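Long-range contact in probable enoyl-CoA hydratase/isomerase (Pseudomonas aeruginosa, PDB 7BOR), which binds coenzyme A and, as a member of the crotonase family, probably isomerises the double bond of enoyl-CoA substrates: residues Y32-T46 with P80-K93. Residues are numbered along the deposited sequence; the frame is centred on the assembly and turned at random.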
loop_
_atom_site.group_PDB
_atom_site.type_symbol
_atom_site.label_atom_id
_atom_site.label_comp_id
_atom_site.label_asym_id
_atom_site.label_seq_id
_atom_site.Cartn_x
_atom_site.Cartn_y
_atom_site.Cartn_z
ATOM N N TYR A 32 -9.476 3.377 5.878
ATOM C CA TYR A 32 -8.166 3.665 6.425
ATOM C C TYR A 32 -8.166 3.521 7.938
ATOM O O TYR A 32 -7.173 3.078 8.540
ATOM C CB TYR A 32 -7.755 5.083 6.056
ATOM C CG TYR A 32 -7.341 5.309 4.642
ATOM C CD1 TYR A 32 -6.267 4.622 4.118
ATOM C CD2 TYR A 32 -7.954 6.269 3.856
ATOM C CE1 TYR A 32 -5.823 4.853 2.822
ATOM C CE2 TYR A 32 -7.519 6.502 2.558
ATOM C CZ TYR A 32 -6.440 5.773 2.054
ATOM O OH TYR A 32 -5.955 5.975 0.799
ATOM N N SER A 33 -9.243 3.997 8.580
ATOM C CA SER A 33 -9.324 3.954 10.035
ATOM C C SER A 33 -9.403 2.514 10.530
ATOM O O SER A 33 -8.697 2.153 11.478
ATOM C CB SER A 33 -10.523 4.795 10.506
ATOM O OG SER A 33 -10.229 6.187 10.368
ATOM N N ARG A 34 -10.213 1.674 9.870
ATOM C CA ARG A 34 -10.313 0.273 10.274
ATOM C C ARG A 34 -8.965 -0.422 10.118
ATOM O O ARG A 34 -8.533 -1.161 11.012
ATOM C CB ARG A 34 -11.414 -0.438 9.475
ATOM C CG ARG A 34 -11.579 -1.950 9.790
ATOM C CD ARG A 34 -12.762 -2.254 10.673
ATOM N NE ARG A 34 -12.551 -3.435 11.516
ATOM C CZ ARG A 34 -11.635 -3.508 12.486
ATOM N NH1 ARG A 34 -11.494 -4.605 13.234
ATOM N NH2 ARG A 34 -10.823 -2.486 12.687
ATOM N N MET A 35 -8.251 -0.148 9.020
ATOM C CA MET A 35 -6.961 -0.807 8.816
ATOM C C MET A 35 -5.930 -0.303 9.807
ATOM O O MET A 35 -5.144 -1.091 10.353
ATOM C CB MET A 35 -6.493 -0.615 7.373
ATOM C CG MET A 35 -7.163 -1.599 6.422
ATOM S SD MET A 35 -6.381 -1.569 4.803
ATOM C CE MET A 35 -7.230 -0.142 4.085
ATOM N N ALA A 36 -5.935 0.993 10.096
ATOM C CA ALA A 36 -4.959 1.501 11.047
ATOM C C ALA A 36 -5.143 0.870 12.426
ATOM O O ALA A 36 -4.163 0.528 13.098
ATOM C CB ALA A 36 -5.038 3.022 11.139
ATOM N N GLU A 37 -6.386 0.721 12.882
ATOM C CA GLU A 37 -6.577 0.148 14.211
ATOM C C GLU A 37 -6.363 -1.364 14.191
ATOM O O GLU A 37 -5.809 -1.920 15.148
ATOM C CB GLU A 37 -7.964 0.523 14.766
ATOM C CG GLU A 37 -9.163 0.149 13.907
ATOM C CD GLU A 37 -10.501 0.256 14.645
ATOM O OE1 GLU A 37 -10.700 -0.469 15.653
ATOM O OE2 GLU A 37 -11.356 1.065 14.215
ATOM N N ALA A 38 -6.747 -2.026 13.095
ATOM C CA ALA A 38 -6.495 -3.461 12.971
ATOM C C ALA A 38 -4.998 -3.765 13.044
ATOM O O ALA A 38 -4.574 -4.714 13.730
ATOM C CB ALA A 38 -7.086 -3.998 11.672
ATOM N N LEU A 39 -4.182 -2.965 12.345
ATOM C CA LEU A 39 -2.733 -3.085 12.484
ATOM C C LEU A 39 -2.280 -2.825 13.927
ATOM O O LEU A 39 -1.467 -3.572 14.481
ATOM C CB LEU A 39 -2.032 -2.116 11.512
ATOM C CG LEU A 39 -2.141 -2.394 10.003
ATOM C CD1 LEU A 39 -1.443 -1.302 9.191
ATOM C CD2 LEU A 39 -1.570 -3.786 9.627
ATOM N N LEU A 40 -2.762 -1.746 14.545
ATOM C CA LEU A 40 -2.214 -1.358 15.848
ATOM C C LEU A 40 -2.614 -2.339 16.947
ATOM O O LEU A 40 -1.873 -2.515 17.919
ATOM C CB LEU A 40 -2.663 0.057 16.223
ATOM C CG LEU A 40 -1.948 1.116 15.389
ATOM C CD1 LEU A 40 -2.618 2.461 15.502
ATOM C CD2 LEU A 40 -0.485 1.227 15.791
ATOM N N GLU A 41 -3.770 -2.977 16.820
ATOM C CA GLU A 41 -4.153 -4.007 17.775
ATOM C C GLU A 41 -3.269 -5.236 17.575
ATOM O O GLU A 41 -2.447 -5.572 18.442
ATOM C CB GLU A 41 -5.641 -4.323 17.590
ATOM C CG GLU A 41 -6.239 -5.421 18.491
ATOM C CD GLU A 41 -7.711 -5.760 18.127
ATOM O OE1 GLU A 41 -8.519 -4.821 17.909
ATOM O OE2 GLU A 41 -8.058 -6.968 18.061
ATOM N N ALA A 42 -3.386 -5.880 16.394
ATOM C CA ALA A 42 -2.568 -7.026 15.993
ATOM C C ALA A 42 -1.090 -6.874 16.328
ATOM O O ALA A 42 -0.436 -7.854 16.708
ATOM C CB ALA A 42 -2.709 -7.267 14.492
ATOM N N GLN A 43 -0.563 -5.656 16.185
ATOM C CA GLN A 43 0.788 -5.349 16.635
ATOM C C GLN A 43 1.008 -5.740 18.091
ATOM O O GLN A 43 2.116 -6.136 18.480
ATOM C CB GLN A 43 1.034 -3.845 16.424
ATOM C CG GLN A 43 2.184 -3.178 17.194
ATOM C CD GLN A 43 2.652 -1.889 16.511
ATOM O OE1 GLN A 43 2.118 -1.498 15.470
ATOM N NE2 GLN A 43 3.670 -1.250 17.069
ATOM N N ALA A 44 -0.017 -5.572 18.925
ATOM C CA ALA A 44 0.083 -5.904 20.337
ATOM C C ALA A 44 -0.433 -7.300 20.647
ATOM O O ALA A 44 -0.170 -7.821 21.735
ATOM C CB ALA A 44 -0.690 -4.870 21.166
ATOM N N ASP A 45 -1.145 -7.911 19.716
ATOM C CA ASP A 45 -1.766 -9.206 19.944
ATOM C C ASP A 45 -0.745 -10.298 19.654
ATOM O O ASP A 45 -0.509 -10.659 18.494
ATOM C CB ASP A 45 -3.008 -9.352 19.079
ATOM C CG ASP A 45 -3.749 -10.622 19.371
ATOM O OD1 ASP A 45 -3.471 -11.206 20.450
ATOM O OD2 ASP A 45 -4.574 -11.053 18.525
ATOM N N THR A 46 -0.155 -10.830 20.735
ATOM C CA THR A 46 0.801 -11.931 20.653
ATOM C C THR A 46 0.258 -13.109 19.848
ATOM O O THR A 46 1.029 -13.850 19.232
ATOM C CB THR A 46 1.171 -12.416 22.059
ATOM O OG1 THR A 46 -0.027 -12.736 22.781
ATOM C CG2 THR A 46 1.991 -11.361 22.835
ATOM N N PRO A 80 -7.101 10.020 8.685
ATOM C CA PRO A 80 -7.137 8.553 8.595
ATOM C C PRO A 80 -6.089 7.980 7.645
ATOM O O PRO A 80 -5.411 7.010 8.009
ATOM C CB PRO A 80 -8.571 8.266 8.115
ATOM C CG PRO A 80 -9.373 9.526 8.549
ATOM C CD PRO A 80 -8.399 10.644 8.383
ATOM N N VAL A 81 -5.884 8.568 6.465
ATOM C CA VAL A 81 -4.852 8.016 5.587
ATOM C C VAL A 81 -3.473 8.132 6.241
ATOM O O VAL A 81 -2.684 7.179 6.243
ATOM C CB VAL A 81 -4.906 8.664 4.183
ATOM C CG1 VAL A 81 -4.544 10.108 4.219
ATOM C CG2 VAL A 81 -3.972 7.889 3.206
ATOM N N GLY A 82 -3.189 9.264 6.874
ATOM C CA GLY A 82 -1.926 9.410 7.561
ATOM C C GLY A 82 -1.737 8.402 8.674
ATOM O O GLY A 82 -0.620 7.922 8.907
ATOM N N ARG A 83 -2.815 8.070 9.387
ATOM C CA ARG A 83 -2.720 7.084 10.464
ATOM C C ARG A 83 -2.537 5.682 9.895
ATOM O O ARG A 83 -1.793 4.867 10.470
ATOM C CB ARG A 83 -3.964 7.147 11.360
ATOM C CG ARG A 83 -3.995 8.406 12.241
ATOM C CD ARG A 83 -5.176 8.460 13.241
ATOM N NE ARG A 83 -6.482 8.720 12.649
ATOM C CZ ARG A 83 -6.942 9.932 12.367
ATOM N NH1 ARG A 83 -6.189 10.978 12.615
ATOM N NH2 ARG A 83 -8.158 10.093 11.857
ATOM N N PHE A 84 -3.181 5.388 8.752
ATOM C CA PHE A 84 -2.908 4.109 8.100
ATOM C C PHE A 84 -1.446 4.034 7.662
ATOM O O PHE A 84 -0.763 3.039 7.926
ATOM C CB PHE A 84 -3.811 3.874 6.907
ATOM C CG PHE A 84 -3.333 2.745 6.042
ATOM C CD1 PHE A 84 -3.355 1.435 6.529
ATOM C CD2 PHE A 84 -2.833 2.990 4.769
ATOM C CE1 PHE A 84 -2.905 0.390 5.754
ATOM C CE2 PHE A 84 -2.382 1.931 3.958
ATOM C CZ PHE A 84 -2.412 0.638 4.457
ATOM N N MET A 85 -0.931 5.102 7.043
ATOM C CA MET A 85 0.464 5.085 6.594
ATOM C C MET A 85 1.421 4.853 7.749
ATOM O O MET A 85 2.376 4.061 7.642
ATOM C CB MET A 85 0.824 6.400 5.890
ATOM C CG MET A 85 0.273 6.541 4.465
ATOM S SD MET A 85 0.821 8.092 3.686
ATOM C CE MET A 85 -0.728 8.895 3.631
ATOM N N SER A 86 1.213 5.581 8.850
ATOM C CA SER A 86 2.109 5.479 9.987
ATOM C C SER A 86 2.032 4.092 10.574
ATOM O O SER A 86 3.053 3.497 10.924
ATOM C CB SER A 86 1.725 6.511 11.066
ATOM O OG SER A 86 2.831 6.874 11.888
ATOM N N ALA A 87 0.815 3.577 10.707
ATOM C CA ALA A 87 0.624 2.240 11.267
ATOM C C ALA A 87 1.340 1.162 10.432
ATOM O O ALA A 87 2.070 0.331 10.976
ATOM C CB ALA A 87 -0.869 1.926 11.382
ATOM N N LEU A 88 1.145 1.149 9.118
ATOM C CA LEU A 88 1.847 0.143 8.309
ATOM C C LEU A 88 3.360 0.356 8.352
ATOM O O LEU A 88 4.136 -0.567 8.637
ATOM C CB LEU A 88 1.337 0.192 6.894
ATOM C CG LEU A 88 1.871 -0.849 5.903
ATOM C CD1 LEU A 88 1.524 -2.227 6.325
ATOM C CD2 LEU A 88 1.270 -0.488 4.549
ATOM N N LEU A 89 3.800 1.587 8.132
ATOM C CA LEU A 89 5.229 1.868 8.177
ATOM C C LEU A 89 5.862 1.350 9.464
ATOM O O LEU A 89 6.954 0.754 9.451
ATOM C CB LEU A 89 5.428 3.372 8.027
ATOM C CG LEU A 89 6.825 3.907 8.227
ATOM C CD1 LEU A 89 7.729 3.419 7.067
ATOM C CD2 LEU A 89 6.764 5.396 8.299
ATOM N N GLU A 90 5.192 1.553 10.591
ATOM C CA GLU A 90 5.773 1.182 11.876
ATOM C C GLU A 90 5.386 -0.233 12.297
ATOM O O GLU A 90 5.805 -0.684 13.367
ATOM C CB GLU A 90 5.357 2.210 12.955
ATOM C CG GLU A 90 5.560 3.665 12.533
ATOM C CD GLU A 90 6.993 4.130 12.742
ATOM O OE1 GLU A 90 7.787 3.313 13.232
ATOM O OE2 GLU A 90 7.330 5.303 12.453
ATOM N N PHE A 91 4.589 -0.945 11.495
ATOM C CA PHE A 91 4.165 -2.281 11.894
ATOM C C PHE A 91 5.402 -3.160 12.089
ATOM O O PHE A 91 6.235 -3.263 11.171
ATOM C CB PHE A 91 3.254 -2.873 10.862
ATOM C CG PHE A 91 2.516 -4.068 11.331
ATOM C CD1 PHE A 91 1.484 -3.957 12.225
ATOM C CD2 PHE A 91 2.826 -5.301 10.843
ATOM C CE1 PHE A 91 0.786 -5.077 12.597
ATOM C CE2 PHE A 91 2.130 -6.404 11.209
ATOM C CZ PHE A 91 1.123 -6.295 12.090
ATOM N N PRO A 92 5.606 -3.743 13.270
ATOM C CA PRO A 92 6.857 -4.469 13.530
ATOM C C PRO A 92 6.858 -5.934 13.125
ATOM O O PRO A 92 7.939 -6.537 13.129
ATOM C CB PRO A 92 7.006 -4.338 15.057
ATOM C CG PRO A 92 5.576 -4.335 15.530
ATOM C CD PRO A 92 4.798 -3.567 14.496
ATOM N N LYS A 93 5.739 -6.529 12.812
ATOM C CA LYS A 93 5.693 -7.933 12.403
ATOM C C LYS A 93 5.543 -8.083 10.893
ATOM O O LYS A 93 5.315 -7.093 10.167
ATOM C CB LYS A 93 4.547 -8.658 13.112
ATOM C CG LYS A 93 4.580 -8.511 14.653
ATOM C CD LYS A 93 3.356 -9.154 15.306
ATOM C CE LYS A 93 3.208 -8.721 16.752
ATOM N NZ LYS A 93 1.842 -9.091 17.258
HETATM O O HOH W 1 -8.761 7.166 12.294
HETATM O O HOH W 2 2.721 0.255 13.699
#
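The side chains of Tyr32 and Val81 run alongside one another, and one methyl of the valine, CG2, sits over a face of the tyrosine ring, 3.4 Å from CZ, in a CH-pi contact. The rings of Phe84 and Tyr32, their planes 38° apart, meet obliquely. Met35 reaches the Phe84 ring from the same side of its plane as Tyr32 but further along, its CB 3.8 Å from Phe84 CD1. With CG beside the backbone N (chi1 -81°) and the chain extended at chi2, Met35 SD comes to 4.8 Å from the centroid of the phenylalanine ring, an oblique Met-aromatic contact. Small side chains then let the helices approach: the CB atoms of Ala36 and Ala87 are 4.3 Å apart, and the axes of the two helical segments come within 8.1 Å, inclined at 29°.

Leu39 divides its work between two methyls. CD1 rests on the backbone of Leu88, 3.6 Å from its N, while CD2 covers a face of the Phe91 ring. Beside it, the amide of Gln43 lies across Pro92, and a water bridges OE1 to the carbonyl oxygen of Ala87.

Beyond the last helical turns, the extended Lys93 reaches the C-terminal end of helix 29-44. Its NZ gives a bond of 2.6 Å to Ala42 O, in the carbonyl plane, another to Val48 O and a weak one to Gln43 O. At the far end Tyr32 is a second-shell residue, its OH hydrogen-bonded to Asn64, which binds coenzyme A. In this crotonase fold helix 29-44 lies on strand 13-18, while helix 80-90 packs on helices 106-109 and 200-233.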